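Local coordinates for protein phenol hydroxylase component phL (Pseudomonas stutzeri, PDB 3U52) that probably serves as the structural beta-type subunit of a multicomponent bacterial phenol hydroxylase, supporting the partner subunit that hydroxylates phenol at a diiron centre, at residues Ile13-Gly18 / Phe24-Ala29; Gln50-His55 / Pro60-Ile65; Leu108-Glu113 / Ala243-Met248. One frame throughout, in Å; residues are numbered along the deposited sequence.

Contact 1 (Ile13-Gly18 / Phe24-Ala29); sequences IRHTYG and FGDKPA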
# COMPACT_ATOMS: atom_id res chain seq x y z
N ILE D 13 -7.11 -13.86 20.14
CA ILE D 13 -7.96 -14.92 20.65
C ILE D 13 -7.71 -16.28 19.95
O ILE D 13 -7.88 -17.36 20.56
CB ILE D 13 -9.44 -14.36 20.60
CG1 ILE D 13 -9.85 -13.87 21.98
CG2 ILE D 13 -10.45 -15.32 20.05
CD1 ILE D 13 -9.05 -12.72 22.50
N ARG D 14 -7.31 -16.24 18.68
CA ARG D 14 -6.95 -17.46 17.94
C ARG D 14 -6.05 -17.05 16.82
O ARG D 14 -5.89 -15.87 16.59
CB ARG D 14 -8.18 -18.21 17.42
CG ARG D 14 -8.93 -17.63 16.24
CD ARG D 14 -10.39 -18.18 16.23
NE ARG D 14 -11.11 -16.98 16.55
CZ ARG D 14 -12.11 -16.82 17.37
NH1 ARG D 14 -12.71 -17.82 17.99
NH2 ARG D 14 -12.54 -15.59 17.50
N HIS D 15 -5.45 -18.00 16.11
CA HIS D 15 -4.47 -17.65 15.09
C HIS D 15 -4.91 -17.67 13.63
O HIS D 15 -4.28 -17.04 12.79
CB HIS D 15 -3.31 -18.62 15.19
CG HIS D 15 -2.41 -18.33 16.34
ND1 HIS D 15 -2.14 -19.26 17.32
CD2 HIS D 15 -1.74 -17.21 16.69
CE1 HIS D 15 -1.34 -18.73 18.22
NE2 HIS D 15 -1.08 -17.49 17.86
N THR D 16 -5.91 -18.51 13.31
CA THR D 16 -6.38 -18.62 11.93
C THR D 16 -7.82 -19.18 11.97
O THR D 16 -8.41 -19.27 13.07
CB THR D 16 -5.44 -19.48 11.04
OG1 THR D 16 -5.90 -19.44 9.68
CG2 THR D 16 -5.42 -20.93 11.54
N TYR D 17 -8.38 -19.46 10.79
CA TYR D 17 -9.74 -20.04 10.68
C TYR D 17 -9.78 -21.50 11.11
O TYR D 17 -8.79 -22.22 11.01
CB TYR D 17 -10.27 -19.88 9.25
CG TYR D 17 -10.39 -18.47 8.77
CD1 TYR D 17 -9.49 -17.97 7.82
CD2 TYR D 17 -11.37 -17.63 9.26
CE1 TYR D 17 -9.58 -16.66 7.36
CE2 TYR D 17 -11.49 -16.29 8.79
CZ TYR D 17 -10.57 -15.83 7.83
OH TYR D 17 -10.67 -14.56 7.36
N GLY D 18 -10.94 -21.97 11.58
CA GLY D 18 -11.05 -23.37 12.03
C GLY D 18 -10.65 -24.41 10.99
O GLY D 18 -9.96 -25.39 11.29
N PHE D 24 -3.79 -27.63 9.27
CA PHE D 24 -2.38 -27.34 9.50
C PHE D 24 -1.93 -27.03 10.91
O PHE D 24 -0.75 -26.76 11.10
CB PHE D 24 -1.93 -26.17 8.63
CG PHE D 24 -2.23 -26.35 7.17
CD1 PHE D 24 -3.38 -25.78 6.62
CD2 PHE D 24 -1.35 -27.04 6.33
CE1 PHE D 24 -3.65 -25.91 5.27
CE2 PHE D 24 -1.61 -27.17 4.97
CZ PHE D 24 -2.76 -26.62 4.44
N GLY D 25 -2.84 -27.03 11.89
CA GLY D 25 -2.50 -26.71 13.30
C GLY D 25 -2.95 -25.32 13.69
O GLY D 25 -3.11 -24.48 12.81
N ASP D 26 -3.15 -25.04 14.98
CA ASP D 26 -3.56 -23.67 15.34
C ASP D 26 -2.29 -22.90 15.50
O ASP D 26 -1.66 -22.91 16.56
CB ASP D 26 -4.46 -23.54 16.60
CG ASP D 26 -5.07 -22.07 16.79
OD1 ASP D 26 -5.86 -21.53 15.93
OD2 ASP D 26 -4.76 -21.46 17.86
N LYS D 27 -1.93 -22.26 14.39
CA LYS D 27 -0.78 -21.39 14.30
C LYS D 27 -1.08 -20.51 13.09
O LYS D 27 -1.91 -20.91 12.24
CB LYS D 27 0.50 -22.22 14.10
CG LYS D 27 0.62 -22.85 12.73
CD LYS D 27 1.79 -23.84 12.68
CE LYS D 27 2.43 -23.85 11.31
NZ LYS D 27 1.81 -24.86 10.43
N PRO D 28 -0.43 -19.31 13.00
CA PRO D 28 -0.63 -18.38 11.87
C PRO D 28 -0.39 -19.03 10.53
O PRO D 28 0.54 -19.85 10.38
CB PRO D 28 0.43 -17.31 12.12
CG PRO D 28 0.64 -17.38 13.64
CD PRO D 28 0.52 -18.78 13.99
N ALA D 29 -1.24 -18.73 9.56
CA ALA D 29 -1.26 -19.46 8.30
C ALA D 29 -0.71 -18.57 7.18
O ALA D 29 -0.72 -17.35 7.30
CB ALA D 29 -2.72 -19.85 7.95
O HOH W 1 -3.38 -16.79 10.07

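Contact 2 (Gln50-His55 / Pro60-Ile65); sequences QWDSEH and PTRTAI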
# COMPACT_ATOMS: atom_id res chain seq x y z
N GLN D 50 -29.74 -28.97 -13.82
CA GLN D 50 -30.61 -29.20 -15.02
C GLN D 50 -29.80 -29.70 -16.22
O GLN D 50 -30.35 -30.15 -17.23
CB GLN D 50 -31.40 -27.92 -15.34
CG GLN D 50 -32.35 -27.59 -14.18
CD GLN D 50 -32.90 -26.19 -14.17
OE1 GLN D 50 -33.48 -25.69 -15.15
NE2 GLN D 50 -32.77 -25.54 -13.03
N TRP D 51 -28.48 -29.62 -16.12
CA TRP D 51 -27.58 -29.85 -17.27
C TRP D 51 -26.72 -31.13 -17.11
O TRP D 51 -25.88 -31.40 -17.95
CB TRP D 51 -26.71 -28.59 -17.57
CG TRP D 51 -26.23 -27.92 -16.28
CD1 TRP D 51 -26.81 -26.87 -15.65
CD2 TRP D 51 -25.13 -28.32 -15.46
NE1 TRP D 51 -26.15 -26.60 -14.47
CE2 TRP D 51 -25.11 -27.47 -14.34
CE3 TRP D 51 -24.17 -29.33 -15.57
CZ2 TRP D 51 -24.14 -27.58 -13.32
CZ3 TRP D 51 -23.21 -29.46 -14.52
CH2 TRP D 51 -23.21 -28.59 -13.43
N ASP D 52 -26.95 -31.93 -16.07
CA ASP D 52 -26.19 -33.17 -15.81
C ASP D 52 -27.07 -34.18 -15.08
O ASP D 52 -27.52 -33.89 -13.98
CB ASP D 52 -25.00 -32.85 -14.88
CG ASP D 52 -23.98 -33.98 -14.78
OD1 ASP D 52 -24.30 -35.17 -15.04
OD2 ASP D 52 -22.83 -33.66 -14.43
N SER D 53 -27.29 -35.37 -15.64
CA SER D 53 -28.14 -36.39 -14.96
C SER D 53 -27.48 -37.20 -13.82
O SER D 53 -28.18 -37.83 -13.02
CB SER D 53 -28.79 -37.35 -15.97
OG SER D 53 -27.85 -37.83 -16.91
N GLU D 54 -26.16 -37.12 -13.73
CA GLU D 54 -25.34 -38.10 -13.05
C GLU D 54 -24.63 -37.54 -11.82
O GLU D 54 -24.26 -38.30 -10.94
CB GLU D 54 -24.26 -38.63 -14.00
CG GLU D 54 -24.76 -39.22 -15.31
CD GLU D 54 -25.50 -40.54 -15.12
OE1 GLU D 54 -24.82 -41.58 -14.87
OE2 GLU D 54 -26.76 -40.56 -15.26
N HIS D 55 -24.40 -36.23 -11.76
CA HIS D 55 -23.59 -35.70 -10.67
C HIS D 55 -24.27 -34.51 -10.04
O HIS D 55 -25.09 -33.83 -10.69
CB HIS D 55 -22.19 -35.28 -11.15
CG HIS D 55 -21.51 -36.25 -12.06
ND1 HIS D 55 -20.70 -37.26 -11.60
CD2 HIS D 55 -21.45 -36.31 -13.41
CE1 HIS D 55 -20.21 -37.93 -12.63
NE2 HIS D 55 -20.66 -37.38 -13.73
N PRO D 60 -17.07 -34.76 -6.70
CA PRO D 60 -15.72 -35.32 -7.07
C PRO D 60 -15.74 -36.51 -8.03
O PRO D 60 -14.70 -36.87 -8.60
CB PRO D 60 -15.10 -35.70 -5.71
CG PRO D 60 -16.28 -35.92 -4.80
CD PRO D 60 -17.35 -34.92 -5.25
N THR D 61 -16.92 -37.10 -8.22
CA THR D 61 -17.11 -38.18 -9.16
C THR D 61 -17.20 -37.75 -10.62
O THR D 61 -17.35 -38.62 -11.47
CB THR D 61 -18.30 -39.17 -8.74
OG1 THR D 61 -19.58 -38.51 -8.81
CG2 THR D 61 -18.10 -39.65 -7.29
N ARG D 62 -17.05 -36.45 -10.92
CA ARG D 62 -16.92 -35.99 -12.33
C ARG D 62 -15.67 -36.51 -12.98
O ARG D 62 -15.55 -36.49 -14.21
CB ARG D 62 -16.98 -34.46 -12.50
CG ARG D 62 -18.36 -33.91 -12.35
CD ARG D 62 -18.59 -32.43 -12.84
NE ARG D 62 -20.03 -32.29 -12.94
CZ ARG D 62 -20.81 -31.91 -11.94
NH1 ARG D 62 -22.12 -31.87 -12.15
NH2 ARG D 62 -20.27 -31.51 -10.77
N THR D 63 -14.74 -36.99 -12.15
CA THR D 63 -13.59 -37.75 -12.63
C THR D 63 -13.59 -39.17 -12.06
O THR D 63 -14.08 -39.40 -10.96
CB THR D 63 -12.25 -37.03 -12.31
OG1 THR D 63 -11.18 -37.76 -12.92
CG2 THR D 63 -12.01 -36.91 -10.86
N ALA D 64 -13.06 -40.10 -12.82
CA ALA D 64 -12.90 -41.50 -12.37
C ALA D 64 -11.72 -41.66 -11.39
O ALA D 64 -11.68 -42.61 -10.60
CB ALA D 64 -12.77 -42.46 -13.57
N ILE D 65 -10.77 -40.73 -11.46
CA ILE D 65 -9.68 -40.67 -10.50
C ILE D 65 -10.24 -40.52 -9.10
O ILE D 65 -11.24 -39.85 -8.91
CB ILE D 65 -8.73 -39.51 -10.81
CG1 ILE D 65 -8.00 -39.74 -12.15
CG2 ILE D 65 -7.71 -39.33 -9.71
CD1 ILE D 65 -6.97 -40.88 -12.13
O HOH W 2 -20.77 -32.31 -15.66

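Contact 3 (Leu108-Glu113 / Ala243-Met248); sequences LTRLSE and AEDVSM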
# COMPACT_ATOMS: atom_id res chain seq x y z
N LEU D 108 9.91 -7.61 -38.07
CA LEU D 108 9.07 -8.61 -38.73
C LEU D 108 8.64 -8.19 -40.12
O LEU D 108 8.60 -9.02 -41.02
CB LEU D 108 7.82 -8.93 -37.91
CG LEU D 108 8.04 -9.64 -36.58
CD1 LEU D 108 6.71 -10.25 -36.12
CD2 LEU D 108 9.12 -10.71 -36.65
N THR D 109 8.32 -6.91 -40.29
CA THR D 109 7.87 -6.41 -41.59
C THR D 109 9.03 -6.32 -42.60
O THR D 109 8.79 -6.41 -43.80
CB THR D 109 7.16 -5.05 -41.50
OG1 THR D 109 8.03 -4.13 -40.84
CG2 THR D 109 5.87 -5.15 -40.71
N ARG D 110 10.26 -6.18 -42.13
CA ARG D 110 11.43 -6.23 -43.04
C ARG D 110 11.81 -7.63 -43.55
O ARG D 110 12.70 -7.75 -44.42
CB ARG D 110 12.65 -5.58 -42.40
CG ARG D 110 13.55 -6.57 -41.70
CD ARG D 110 14.65 -5.78 -41.03
NE ARG D 110 15.60 -6.60 -40.28
CZ ARG D 110 16.45 -6.10 -39.39
NH1 ARG D 110 16.45 -4.80 -39.13
NH2 ARG D 110 17.27 -6.91 -38.75
N LEU D 111 11.20 -8.68 -43.00
CA LEU D 111 11.44 -10.05 -43.48
C LEU D 111 10.84 -10.21 -44.89
O LEU D 111 9.90 -9.50 -45.27
CB LEU D 111 10.87 -11.10 -42.49
CG LEU D 111 11.38 -11.33 -41.07
CD1 LEU D 111 10.41 -12.26 -40.27
CD2 LEU D 111 12.79 -11.91 -41.03
N SER D 112 11.39 -11.13 -45.67
CA SER D 112 10.86 -11.40 -47.02
C SER D 112 9.44 -11.93 -46.90
O SER D 112 9.03 -12.45 -45.83
CB SER D 112 11.76 -12.40 -47.78
OG SER D 112 11.72 -13.72 -47.22
N GLU D 113 8.66 -11.83 -47.98
CA GLU D 113 7.29 -12.33 -47.87
C GLU D 113 7.26 -13.87 -47.62
O GLU D 113 6.41 -14.37 -46.88
CB GLU D 113 6.43 -11.83 -49.02
CG GLU D 113 6.36 -12.76 -50.21
CD GLU D 113 4.95 -12.84 -50.78
OE1 GLU D 113 4.27 -11.78 -50.86
OE2 GLU D 113 4.53 -13.96 -51.14
N ALA D 243 14.63 -15.94 -39.40
CA ALA D 243 13.51 -15.44 -38.57
C ALA D 243 13.87 -15.34 -37.09
O ALA D 243 12.99 -15.30 -36.23
CB ALA D 243 12.30 -16.31 -38.78
N GLU D 244 15.17 -15.31 -36.80
CA GLU D 244 15.73 -15.32 -35.45
C GLU D 244 15.06 -14.30 -34.50
O GLU D 244 14.87 -14.58 -33.33
CB GLU D 244 17.27 -15.13 -35.53
CG GLU D 244 18.06 -15.29 -34.20
CD GLU D 244 19.46 -14.53 -34.17
OE1 GLU D 244 20.23 -14.60 -35.17
OE2 GLU D 244 19.77 -13.87 -33.12
N ASP D 245 14.69 -13.11 -35.01
CA ASP D 245 14.10 -12.06 -34.16
C ASP D 245 12.76 -12.43 -33.47
O ASP D 245 12.44 -11.88 -32.44
CB ASP D 245 14.02 -10.72 -34.91
CG ASP D 245 15.44 -10.15 -35.25
OD1 ASP D 245 16.44 -10.68 -34.74
OD2 ASP D 245 15.54 -9.18 -36.03
N VAL D 246 12.00 -13.37 -34.01
CA VAL D 246 10.78 -13.82 -33.30
C VAL D 246 11.06 -14.48 -31.95
O VAL D 246 10.15 -14.59 -31.16
CB VAL D 246 9.87 -14.77 -34.15
CG1 VAL D 246 9.64 -14.21 -35.53
CG2 VAL D 246 10.47 -16.14 -34.21
N SER D 247 12.29 -14.91 -31.68
CA SER D 247 12.67 -15.45 -30.38
C SER D 247 12.41 -14.51 -29.20
O SER D 247 12.13 -14.95 -28.09
CB SER D 247 14.16 -15.77 -30.33
OG SER D 247 14.46 -16.97 -30.98
N MET D 248 12.56 -13.22 -29.42
CA MET D 248 12.36 -12.30 -28.34
C MET D 248 10.88 -12.16 -28.08
O MET D 248 10.47 -11.83 -26.95
CB MET D 248 13.05 -10.94 -28.60
CG MET D 248 12.50 -10.12 -29.77
SD MET D 248 13.46 -8.55 -29.97
CE MET D 248 14.92 -9.08 -30.82

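Contact 1 (Ile13-Gly18 / Phe24-Ala29)
His-15 and Thr-16 lie against residues 26-29, which brings together the segments before and after the short N-capped helix 18-24, in the N-terminal extension of the subunit. Tyr-17 holds the N-cap position of that helix, and Gly-25, with positive phi (104°), leaves it at the far end, a backbone shape that suits glycine.

The packing runs through His-15 and Thr-16. Pro-28 CD sits over one face of the imidazole, 4.0 Å from the centroid of the His-15 ring in a CH-pi contact, the two side chains running side by side. Separately, Thr-16 CG2 lies 3.6 Å from Lys-27 O, while the threonine hydroxyl is placed anti to the backbone N (chi1 -175°), beside Ala-29 CB and hydrogen-bonded to Glu-34 OE2 in helix 31-36.

The direct polar link is weak, and a water makes a firmer one. The side chains of Asp-26 and His-15 cross at about a right angle, with the carboxylate and ring planes 42° apart, and His-15 ND1 reaches Asp-26 OD2 at 3.5 Å. Thr-16 N is buried here without a partner. The water gives a hydrogen to His-15 O and accepts one from Ala-29 N, 2.9 Å from each.

Contact 2 (Gln50-His55 / Pro60-Ile65)
Arg-62 meets Asp-52 in a salt bridge across a short loop, the second arm of which begins with a 3-10 segment (60-62), and His-55 packs beside it. NH1 of Arg-62 gives the shorter bond, 3.0 Å to Asp-52 OD2; NE of Arg-62 adds a weak one to the same oxygen. The carboxylate is approached from above its plane, which lies 62° from that of the guanidinium, so this is not the flat, two-oxygen pairing of an ideal arginine-carboxylate pair. Water 2 completes the bridge, donating to Asp-52 OD2 and accepting from Arg-62 NE, each at 2.8 Å.

His-55 serves two neighbours. His-55 ND1 donates to Thr-61 OG1 at 3.3 Å, nearly in the ring plane, while Arg-62 CG makes a CH-pi contact over one face, 4.0 Å from the centroid of the His-55 ring. His-55 CB also rests on a face of the guanidinium. Arginine suits this place because its chain, extended from CG to NE, offers its CG methylene to the imidazole before its charged end arrives at Asp-52; Trp-51 CZ3 approaches that end obliquely, 3.6 Å from Arg-62 NH1.

A second shell holds these groups. Asp-52 CG lies anti to the backbone N (chi1 -168°), sending the carboxylate to the arginine, and Asp-52 OD1 accepts from Glu-54 N at 3.0 Å, an Asx turn. Thr-56 O takes a bond from Arg-62 NH2. Asp-59 bonds to Thr-61 OG1, while Trp-51 NE1 bonds to the backbone of a chain of another protein. With OD2 shared by arginine and water and OD1 held by the backbone, Asp-52 is probably stabilised as a carboxylate.

Contact 3 (Leu108-Glu113 / Ala243-Met248)
Leu-108 and Val-246 make the closest apolar contact between the loop after helix 81-105 and the turn leading into helix 246-249. Leu-108 CD2 meets Val-246 CG1 at 3.7 Å, the two side chains crossing at about a right angle. The valine's chi1 of -48° puts CG1 anti to its carbonyl carbon, on the side the leucine reaches. Beside this pair Leu-111 CD2 comes within 4.4 Å of Ala-243 CA, a looser touch. The leucines thus reach across with their methyls to Val-246 and Ala-243, whose short side chains allow the approach. Leu-108 also packs on helix 147-175, and Leu-111 and Val-246 both touch Leu-119 of helix 113-122.

The charged contact is a long one. Arg-110 stretches out fully from CG to NE and brings NH2 to 3.9 Å from Asp-245 OD2. The carboxylate oxygen lies well out of the guanidinium plane and no N-H points at it, so it is an electrostatic pairing and not a hydrogen bond. Arg-110 NH2 of the second subunit forms a salt bridge with Glu-244, so charged groups of two copies of this protein meet here.

Backbone bonds shape both partners. Leu-111 N to Leu-108 O, 3.3 Å, closes one type I turn, and Val-246 N to Ala-243 O, 3.1 Å, closes the other. The arrangement is that of two interhelical turns packed together at an end of an all-helical bundle, beside a subunit interface.

How the contacts relate
From the N terminus, contact 1 comes first, joining the two ends of helix 18-24 in the extension that reaches away from the body of the subunit. Contact 2 follows after helix 31-36, closing a still shorter loop that leads to the bundle, with its second segment packed on helices 211-240 and 276-302. Contact 3 is the long-range one: its segments are 130 residues apart, the chain between them forms helices 113-122 through 211-240, and it joins two interhelical turns at an end of the bundle. All three stand in series, with none nesting or crossing. Contact 3 lies on the opposite side of the chain's centre from both others, about 55 Å from contact 1 and 48 Å from contact 2, centre to centre.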